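PDB 4ON1: putative metalloprotease II from Bacteroides fragilis, which probably acts as a secreted zinc-dependent endopeptidase of the fragilysin kind, here with what is probably its N-terminal prodomain still attached. Local coordinates for residues 94-99 with 328-333; 162-167 with 354-359; 208-213 with 290-295. All blocks are in the same frame, centred on the assembly; numbering follows the deposited sequence.

Contact 1 of 3, residues 94-99 with 328-333; sequences TIRLQR and HPYTLA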
loop_
_atom_site.group_PDB
_atom_site.type_symbol
_atom_site.label_atom_id
_atom_site.label_comp_id
_atom_site.label_asym_id
_atom_site.label_seq_id
_atom_site.Cartn_x
_atom_site.Cartn_y
_atom_site.Cartn_z
ATOM N N THR A 94 2.919 -4.754 11.277
ATOM C CA THR A 94 1.470 -4.794 11.130
ATOM C C THR A 94 1.015 -6.188 10.762
ATOM O O THR A 94 1.778 -6.970 10.204
ATOM C CB THR A 94 0.950 -3.833 10.025
ATOM O OG1 THR A 94 1.347 -4.328 8.741
ATOM C CG2 THR A 94 1.479 -2.417 10.225
ATOM N N ILE A 95 -0.242 -6.473 11.067
ATOM C CA ILE A 95 -0.937 -7.649 10.587
ATOM C C ILE A 95 -2.274 -7.185 10.058
ATOM O O ILE A 95 -2.946 -6.373 10.694
ATOM C CB ILE A 95 -1.184 -8.706 11.687
ATOM C CG1 ILE A 95 0.123 -9.232 12.268
ATOM C CG2 ILE A 95 -1.981 -9.878 11.127
ATOM C CD1 ILE A 95 -0.079 -10.465 13.132
ATOM N N ARG A 96 -2.645 -7.674 8.882
ATOM C CA ARG A 96 -3.960 -7.394 8.332
ATOM C C ARG A 96 -4.672 -8.709 8.093
ATOM O O ARG A 96 -4.131 -9.600 7.433
ATOM C CB ARG A 96 -3.851 -6.583 7.033
ATOM C CG ARG A 96 -5.189 -6.292 6.387
ATOM C CD ARG A 96 -5.053 -5.354 5.208
ATOM N NE ARG A 96 -4.709 -4.002 5.634
ATOM C CZ ARG A 96 -4.611 -2.963 4.816
ATOM N NH1 ARG A 96 -4.841 -3.116 3.519
ATOM N NH2 ARG A 96 -4.291 -1.770 5.298
ATOM N N LEU A 97 -5.874 -8.850 8.642
ATOM C CA LEU A 97 -6.638 -10.063 8.405
ATOM C C LEU A 97 -8.140 -9.846 8.542
ATOM O O LEU A 97 -8.596 -8.762 8.912
ATOM C CB LEU A 97 -6.167 -11.171 9.349
ATOM C CG LEU A 97 -5.893 -10.821 10.811
ATOM C CD1 LEU A 97 -7.173 -10.544 11.561
ATOM C CD2 LEU A 97 -5.124 -11.942 11.486
ATOM N N GLN A 98 -8.902 -10.888 8.232
ATOM C CA GLN A 98 -10.351 -10.812 8.305
ATOM C C GLN A 98 -10.872 -11.270 9.660
ATOM O O GLN A 98 -10.538 -12.358 10.130
ATOM C CB GLN A 98 -10.979 -11.647 7.190
ATOM C CG GLN A 98 -10.520 -11.242 5.797
ATOM C CD GLN A 98 -11.527 -10.351 5.096
ATOM O OE1 GLN A 98 -12.380 -9.731 5.736
ATOM N NE2 GLN A 98 -11.433 -10.280 3.772
ATOM N N ARG A 99 -11.701 -10.431 10.275
ATOM C CA ARG A 99 -12.401 -10.784 11.502
ATOM C C ARG A 99 -13.878 -10.468 11.336
ATOM O O ARG A 99 -14.244 -9.308 11.145
ATOM C CB ARG A 99 -11.853 -10.018 12.706
ATOM C CG ARG A 99 -10.366 -10.182 12.968
ATOM C CD ARG A 99 -10.060 -11.490 13.666
ATOM N NE ARG A 99 -10.630 -11.528 15.011
ATOM C CZ ARG A 99 -11.383 -12.522 15.467
ATOM N NH1 ARG A 99 -11.640 -13.559 14.686
ATOM N NH2 ARG A 99 -11.868 -12.480 16.700
ATOM N N HIS A 328 -8.502 4.666 2.156
ATOM C CA HIS A 328 -8.345 4.396 0.727
ATOM C C HIS A 328 -7.181 3.449 0.476
ATOM O O HIS A 328 -6.182 3.829 -0.148
ATOM C CB HIS A 328 -8.138 5.706 -0.032
ATOM C CG HIS A 328 -9.252 6.683 0.160
ATOM N ND1 HIS A 328 -10.429 6.619 -0.555
ATOM C CD2 HIS A 328 -9.378 7.741 0.997
ATOM C CE1 HIS A 328 -11.228 7.597 -0.174
ATOM N NE2 HIS A 328 -10.614 8.295 0.766
ATOM N N PRO A 329 -7.311 2.204 0.954
ATOM C CA PRO A 329 -6.167 1.290 1.066
ATOM C C PRO A 329 -5.569 0.801 -0.254
ATOM O O PRO A 329 -4.455 0.287 -0.224
ATOM C CB PRO A 329 -6.749 0.111 1.854
ATOM C CG PRO A 329 -8.217 0.107 1.485
ATOM C CD PRO A 329 -8.579 1.574 1.377
ATOM N N TYR A 330 -6.267 0.933 -1.378
ATOM C CA TYR A 330 -5.764 0.343 -2.618
ATOM C C TYR A 330 -5.483 1.399 -3.683
ATOM O O TYR A 330 -5.318 1.075 -4.864
ATOM C CB TYR A 330 -6.763 -0.690 -3.151
ATOM C CG TYR A 330 -7.153 -1.722 -2.122
ATOM C CD1 TYR A 330 -6.208 -2.248 -1.249
ATOM C CD2 TYR A 330 -8.470 -2.142 -1.998
ATOM C CE1 TYR A 330 -6.559 -3.184 -0.293
ATOM C CE2 TYR A 330 -8.836 -3.076 -1.046
ATOM C CZ TYR A 330 -7.873 -3.595 -0.201
ATOM O OH TYR A 330 -8.223 -4.524 0.744
ATOM N N THR A 331 -5.443 2.662 -3.263
ATOM C CA THR A 331 -5.351 3.772 -4.207
ATOM C C THR A 331 -4.015 3.784 -4.928
ATOM O O THR A 331 -3.950 4.060 -6.130
ATOM C CB THR A 331 -5.563 5.121 -3.505
ATOM O OG1 THR A 331 -6.885 5.155 -2.972
ATOM C CG2 THR A 331 -5.395 6.282 -4.483
ATOM N N LEU A 332 -2.945 3.472 -4.205
ATOM C CA LEU A 332 -1.639 3.393 -4.838
ATOM C C LEU A 332 -1.636 2.290 -5.902
ATOM O O LEU A 332 -1.181 2.496 -7.030
ATOM C CB LEU A 332 -0.542 3.142 -3.795
ATOM C CG LEU A 332 0.867 3.036 -4.384
ATOM C CD1 LEU A 332 1.249 4.326 -5.124
ATOM C CD2 LEU A 332 1.907 2.696 -3.311
ATOM N N ALA A 333 -2.168 1.125 -5.549
ATOM C CA ALA A 333 -2.209 0.010 -6.487
ATOM C C ALA A 333 -3.054 0.349 -7.711
ATOM O O ALA A 333 -2.729 -0.050 -8.833
ATOM C CB ALA A 333 -2.746 -1.245 -5.799
HETATM O O HOH W 1 -6.060 -5.678 1.878
HETATM O O HOH W 2 -3.448 0.246 2.572
#
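R96 reaches from strand 92-99 of the fragilysin-type N-terminal domain to the turn that leads into helix 331-340, and its NH1 does the touching: it lies 4.1 Å from CB of P329 and 4.2 Å from CE1 of Y330. CE1 sits beside the edge of the guanidinium, and the two planes are inclined by 65°, so this is no stack. Two waters supply the polar part. The first lies in plane with both flat groups, accepting from R96 NH1 at 3.3 Å and standing 2.7 Å from Y330 OH; the second donates to P329 O at 3.0 Å and makes a weak, long link to R96 NH2. The stronger hold on the guanidinium is the salt bridge from NH2 to D105 on the adjoining strand 102-109. With CG anti to the backbone N (chi1 178°), the arginine is extended until it bends at chi3, which carries it to the turn; L103 lies against both R96 and Y330. P329 CG lies 3.9 Å above the centre of the Y330 ring, a proline-aromatic contact within a type I turn from H328 to T331. Y330 is the N-cap residue of the zinc-binding HExxH helix, which carries H334 and H338 within the longer HExxHxxGxxH pattern of metzincins.

Contact 2 of 3, residues 162-167 with 354-359; sequences KAIGNN and TWYSPQ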
loop_
_atom_site.group_PDB
_atom_site.type_symbol
_atom_site.label_atom_id
_atom_site.label_comp_id
_atom_site.label_asym_id
_atom_site.label_seq_id
_atom_site.Cartn_x
_atom_site.Cartn_y
_atom_site.Cartn_z
ATOM N N LYS A 162 -14.996 -0.860 8.208
ATOM C CA LYS A 162 -15.815 0.184 8.814
ATOM C C LYS A 162 -15.388 1.569 8.348
ATOM O O LYS A 162 -16.225 2.384 7.959
ATOM C CB LYS A 162 -15.736 0.113 10.338
ATOM C CG LYS A 162 -16.997 -0.377 11.019
ATOM C CD LYS A 162 -17.054 -1.885 11.108
ATOM C CE LYS A 162 -18.014 -2.323 12.209
ATOM N NZ LYS A 162 -17.539 -1.897 13.562
ATOM N N ALA A 163 -14.080 1.824 8.382
ATOM C CA ALA A 163 -13.528 3.114 7.970
ATOM C C ALA A 163 -13.896 3.462 6.529
ATOM O O ALA A 163 -14.225 4.609 6.219
ATOM C CB ALA A 163 -12.027 3.119 8.140
ATOM N N ILE A 164 -13.830 2.467 5.654
ATOM C CA ILE A 164 -14.218 2.647 4.264
ATOM C C ILE A 164 -15.716 2.952 4.166
ATOM O O ILE A 164 -16.132 3.828 3.407
ATOM C CB ILE A 164 -13.884 1.405 3.412
ATOM C CG1 ILE A 164 -12.371 1.210 3.304
ATOM C CG2 ILE A 164 -14.476 1.532 2.019
ATOM C CD1 ILE A 164 -11.990 -0.021 2.499
ATOM N N GLY A 165 -16.521 2.228 4.939
ATOM C CA GLY A 165 -17.968 2.387 4.898
ATOM C C GLY A 165 -18.473 3.766 5.291
ATOM O O GLY A 165 -19.588 4.152 4.929
ATOM N N ASN A 166 -17.653 4.510 6.028
ATOM C CA ASN A 166 -18.013 5.857 6.461
ATOM C C ASN A 166 -17.521 6.948 5.505
ATOM O O ASN A 166 -17.735 8.136 5.744
ATOM C CB ASN A 166 -17.488 6.120 7.873
ATOM C CG ASN A 166 -18.367 5.501 8.945
ATOM O OD1 ASN A 166 -18.860 4.382 8.793
ATOM N ND2 ASN A 166 -18.584 6.238 10.029
ATOM N N ASN A 167 -16.843 6.542 4.436
ATOM C CA ASN A 167 -16.350 7.482 3.429
ATOM C C ASN A 167 -17.427 8.015 2.489
ATOM O O ASN A 167 -18.347 7.288 2.114
ATOM C CB ASN A 167 -15.269 6.833 2.571
ATOM C CG ASN A 167 -13.922 6.800 3.248
ATOM O OD1 ASN A 167 -13.638 7.597 4.143
ATOM N ND2 ASN A 167 -13.072 5.877 2.809
ATOM N N THR A 354 -14.582 1.357 -11.733
ATOM C CA THR A 354 -14.766 2.726 -12.203
ATOM C C THR A 354 -15.277 3.681 -11.128
ATOM O O THR A 354 -15.083 4.895 -11.214
ATOM C CB THR A 354 -15.747 2.746 -13.388
ATOM O OG1 THR A 354 -15.422 1.684 -14.292
ATOM C CG2 THR A 354 -15.697 4.078 -14.125
ATOM N N TRP A 355 -15.928 3.126 -10.114
ATOM C CA TRP A 355 -16.542 3.932 -9.068
ATOM C C TRP A 355 -15.992 3.533 -7.706
ATOM O O TRP A 355 -15.500 2.424 -7.527
ATOM C CB TRP A 355 -18.070 3.790 -9.101
ATOM C CG TRP A 355 -18.706 4.252 -10.391
ATOM C CD1 TRP A 355 -19.086 5.523 -10.704
ATOM C CD2 TRP A 355 -19.045 3.442 -11.530
ATOM N NE1 TRP A 355 -19.634 5.560 -11.965
ATOM C CE2 TRP A 355 -19.620 4.297 -12.493
ATOM C CE3 TRP A 355 -18.911 2.081 -11.829
ATOM C CZ2 TRP A 355 -20.065 3.833 -13.736
ATOM C CZ3 TRP A 355 -19.354 1.622 -13.065
ATOM C CH2 TRP A 355 -19.924 2.498 -14.000
ATOM N N TYR A 356 -16.061 4.450 -6.750
ATOM C CA TYR A 356 -15.570 4.196 -5.400
ATOM C C TYR A 356 -16.534 3.288 -4.631
ATOM O O TYR A 356 -17.679 3.659 -4.380
ATOM C CB TYR A 356 -15.368 5.520 -4.659
ATOM C CG TYR A 356 -14.856 5.397 -3.238
ATOM C CD1 TYR A 356 -13.897 4.447 -2.897
ATOM C CD2 TYR A 356 -15.309 6.259 -2.241
ATOM C CE1 TYR A 356 -13.416 4.346 -1.596
ATOM C CE2 TYR A 356 -14.835 6.167 -0.940
ATOM C CZ TYR A 356 -13.890 5.207 -0.624
ATOM O OH TYR A 356 -13.413 5.107 0.667
ATOM N N SER A 357 -16.077 2.089 -4.282
ATOM C CA SER A 357 -16.922 1.113 -3.601
ATOM C C SER A 357 -16.093 0.348 -2.575
ATOM O O SER A 357 -14.888 0.185 -2.752
ATOM C CB SER A 357 -17.568 0.155 -4.612
ATOM O OG SER A 357 -17.791 -1.123 -4.044
ATOM N N PRO A 358 -16.734 -0.104 -1.484
ATOM C CA PRO A 358 -16.055 -0.865 -0.425
ATOM C C PRO A 358 -15.857 -2.338 -0.757
ATOM O O PRO A 358 -15.251 -3.076 0.028
ATOM C CB PRO A 358 -17.009 -0.729 0.775
ATOM C CG PRO A 358 -18.033 0.308 0.375
ATOM C CD PRO A 358 -18.121 0.215 -1.113
ATOM N N GLN A 359 -16.341 -2.751 -1.921
ATOM C CA GLN A 359 -16.240 -4.141 -2.341
ATOM C C GLN A 359 -14.937 -4.388 -3.104
ATOM O O GLN A 359 -14.574 -5.533 -3.381
ATOM C CB GLN A 359 -17.439 -4.513 -3.208
ATOM C CG GLN A 359 -18.786 -4.255 -2.543
ATOM C CD GLN A 359 -18.993 -5.082 -1.290
ATOM O OE1 GLN A 359 -18.464 -6.188 -1.164
ATOM N NE2 GLN A 359 -19.767 -4.545 -0.350
#
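N167 and Y356 make the close polar end of this contact, with ND2 of N167 donating to OH of Y356. The modelled separation of ND2 and OH, 2.3 Å, is too short to be taken literally, so the bond is doubtful in detail. The amide comes to the ring edge: N167 CB lies in the ring plane, 3.6 Å from Y356 CE2, and amide and ring planes differ by 34°. Y356 gets there because its CG is anti to the backbone N (chi1 -180°), which extends the phenol toward the end of the helix. OH of Y356 also has a weak hydrogen bond with the backbone O of S327. An apolar touch lies beside it, where CG2 of I164 rests 3.6 Å from CB of P358; the same CG2 stands 4.0 Å from the hydroxyl O of Y356. None of the touching residues is fully buried, and the contact lies at the surface, with N166 and Q359 exposed. On the loop side, S357 OG accepts from Q359 N at 3.0 Å, an ST turn that bends the chain around P358. The Y356 ring also meets F298 edge-to-face and the ring of H328 with planes about 35° apart. The contact thus joins the C-terminal end of helix 160-165, which follows strand 153-159, to the loop between helices 331-340 and 367-378.

Contact 3 of 3, residues 208-213 with 290-295; sequences IKEKDG and GTWDSG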
loop_
_atom_site.group_PDB
_atom_site.type_symbol
_atom_site.label_atom_id
_atom_site.label_comp_id
_atom_site.label_asym_id
_atom_site.label_seq_id
_atom_site.Cartn_x
_atom_site.Cartn_y
_atom_site.Cartn_z
ATOM N N ILE A 208 7.644 8.942 -3.150
ATOM C CA ILE A 208 8.162 10.184 -2.604
ATOM C C ILE A 208 7.180 10.772 -1.604
ATOM O O ILE A 208 6.055 11.111 -1.963
ATOM C CB ILE A 208 8.437 11.214 -3.717
ATOM C CG1 ILE A 208 9.301 10.599 -4.829
ATOM C CG2 ILE A 208 9.111 12.453 -3.134
ATOM C CD1 ILE A 208 10.656 10.044 -4.339
ATOM N N LYS A 209 7.595 10.876 -0.345
ATOM C CA LYS A 209 6.724 11.440 0.690
ATOM C C LYS A 209 6.660 12.949 0.578
ATOM O O LYS A 209 7.684 13.624 0.658
ATOM C CB LYS A 209 7.201 11.042 2.094
ATOM C CG LYS A 209 7.162 9.537 2.325
ATOM C CD LYS A 209 7.904 9.130 3.591
ATOM C CE LYS A 209 7.172 9.602 4.833
ATOM N NZ LYS A 209 7.849 9.111 6.063
ATOM N N GLU A 210 5.452 13.473 0.387
ATOM C CA GLU A 210 5.234 14.918 0.358
ATOM C C GLU A 210 5.646 15.513 1.702
ATOM O O GLU A 210 5.326 14.966 2.758
ATOM C CB GLU A 210 3.769 15.238 0.040
ATOM C CG GLU A 210 3.409 16.727 0.067
ATOM C CD GLU A 210 1.928 16.982 -0.211
ATOM O OE1 GLU A 210 1.382 16.395 -1.174
ATOM O OE2 GLU A 210 1.307 17.753 0.548
ATOM N N LYS A 211 6.424 16.586 1.669
ATOM C CA LYS A 211 6.820 17.244 2.910
ATOM C C LYS A 211 5.610 17.831 3.628
ATOM O O LYS A 211 4.800 18.536 3.022
ATOM C CB LYS A 211 7.860 18.331 2.656
ATOM C CG LYS A 211 8.408 18.925 3.959
ATOM C CD LYS A 211 9.452 19.985 3.691
ATOM C CE LYS A 211 10.039 20.521 4.992
ATOM N NZ LYS A 211 11.062 21.579 4.737
ATOM N N ASP A 212 5.492 17.512 4.915
ATOM C CA ASP A 212 4.334 17.859 5.736
ATOM C C ASP A 212 3.051 17.253 5.185
ATOM O O ASP A 212 1.960 17.697 5.526
ATOM C CB ASP A 212 4.177 19.380 5.867
ATOM C CG ASP A 212 5.426 20.054 6.414
ATOM O OD1 ASP A 212 6.109 19.446 7.265
ATOM O OD2 ASP A 212 5.718 21.196 5.995
ATOM N N GLY A 213 3.186 16.222 4.354
ATOM C CA GLY A 213 2.030 15.563 3.770
ATOM C C GLY A 213 1.325 14.618 4.724
ATOM O O GLY A 213 0.173 14.241 4.490
ATOM N N GLY A 290 -3.583 13.044 2.990
ATOM C CA GLY A 290 -4.827 13.648 2.560
ATOM C C GLY A 290 -5.207 13.375 1.117
ATOM O O GLY A 290 -4.820 12.365 0.533
ATOM N N THR A 291 -5.980 14.290 0.544
ATOM C CA THR A 291 -6.503 14.127 -0.804
ATOM C C THR A 291 -6.314 15.396 -1.618
ATOM O O THR A 291 -5.732 16.367 -1.142
ATOM C CB THR A 291 -7.998 13.793 -0.788
ATOM O OG1 THR A 291 -8.693 14.805 -0.050
ATOM C CG2 THR A 291 -8.240 12.428 -0.156
ATOM N N TRP A 292 -6.822 15.383 -2.846
ATOM C CA TRP A 292 -6.792 16.562 -3.697
ATOM C C TRP A 292 -8.203 16.984 -4.076
ATOM O O TRP A 292 -9.163 16.244 -3.838
ATOM C CB TRP A 292 -5.957 16.309 -4.954
ATOM C CG TRP A 292 -4.509 16.125 -4.652
ATOM C CD1 TRP A 292 -3.543 17.090 -4.660
ATOM C CD2 TRP A 292 -3.862 14.908 -4.260
ATOM N NE1 TRP A 292 -2.332 16.545 -4.307
ATOM C CE2 TRP A 292 -2.501 15.209 -4.055
ATOM C CE3 TRP A 292 -4.302 13.595 -4.066
ATOM C CZ2 TRP A 292 -1.574 14.240 -3.674
ATOM C CZ3 TRP A 292 -3.383 12.638 -3.686
ATOM C CH2 TRP A 292 -2.032 12.963 -3.496
ATOM N N ASP A 293 -8.317 18.177 -4.653
ATOM C CA ASP A 293 -9.591 18.692 -5.144
ATOM C C ASP A 293 -10.684 18.621 -4.078
ATOM O O ASP A 293 -11.729 18.001 -4.295
ATOM C CB ASP A 293 -10.039 17.930 -6.396
ATOM C CG ASP A 293 -11.126 18.663 -7.163
ATOM O OD1 ASP A 293 -11.028 19.904 -7.292
ATOM O OD2 ASP A 293 -12.084 18.004 -7.623
ATOM N N SER A 294 -10.419 19.229 -2.922
ATOM C CA SER A 294 -11.388 19.292 -1.829
ATOM C C SER A 294 -12.016 17.936 -1.493
ATOM O O SER A 294 -13.233 17.831 -1.340
ATOM C CB SER A 294 -12.486 20.300 -2.167
ATOM O OG SER A 294 -11.917 21.560 -2.476
ATOM N N GLY A 295 -11.186 16.901 -1.396
ATOM C CA GLY A 295 -11.650 15.580 -0.998
ATOM C C GLY A 295 -12.160 14.680 -2.105
ATOM O O GLY A 295 -12.449 13.505 -1.873
HETATM O O HOH W 3 0.644 17.617 -3.683
HETATM O O HOH W 4 -2.123 15.340 3.580
#
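E210 is stretched out, with CG anti to the backbone N (chi1 176°) and chi2 likewise extended, and the indole of W292 lies beside its own backbone N, anti to the carbonyl carbon (chi1 -67°); together these torsions bring the carboxylate to the nitrogen side of the indole. The meeting occurs at the C-terminal ends of two parallel strands of the protease domain's sheet, where a type II turn from E210 to G213 follows strand 201-209 and faces the loop after strand 284-288. The turn is closed by G213 N bonding to E210 O at 3.0 Å, and D212 takes its positive phi of 60°. Direct contact is slight, OE1 of E210 being 4.4 Å from CZ2 of W292. Water does the joining: one molecule in the plane of the indole accepts from W292 NE1 at 3.2 Å and donates to E210 OE1 at 2.9 Å. The same OE1 forms a salt bridge with R288 NE, and R288 also makes a cation-pi contact with W292. R288 thus touches both side chains, probably helps to hold them, and would tend to stabilise the buried carboxylate in its charged form. Nearby, the backbones are joined in the same indirect way, a second water donating to G213 O at 2.7 Å and accepting from G290 N at 2.8 Å.

How the contacts relate
Contacts 1 and 2 adjoin, their centres 13 Å apart: CE1 of H328 lies 3.4 Å from OH of Y356, and CG of P329 lies 3.9 Å from CD1 of I164. Along the chain their segments alternate, and both join earlier chain, 94-99 and 162-167, to the region of the zinc site. Centre to centre, contact 3 is about 19 Å from contact 1 and 20 Å from contact 2; it touches neither and is nested within the loop that each closes. All three lie near the metal centre without supplying a ligand: from side chain to ion, Y356, Y330 and W292 are about 10, 11 and 12 Å from the zinc, which is held by D176, H334, H338 and H344.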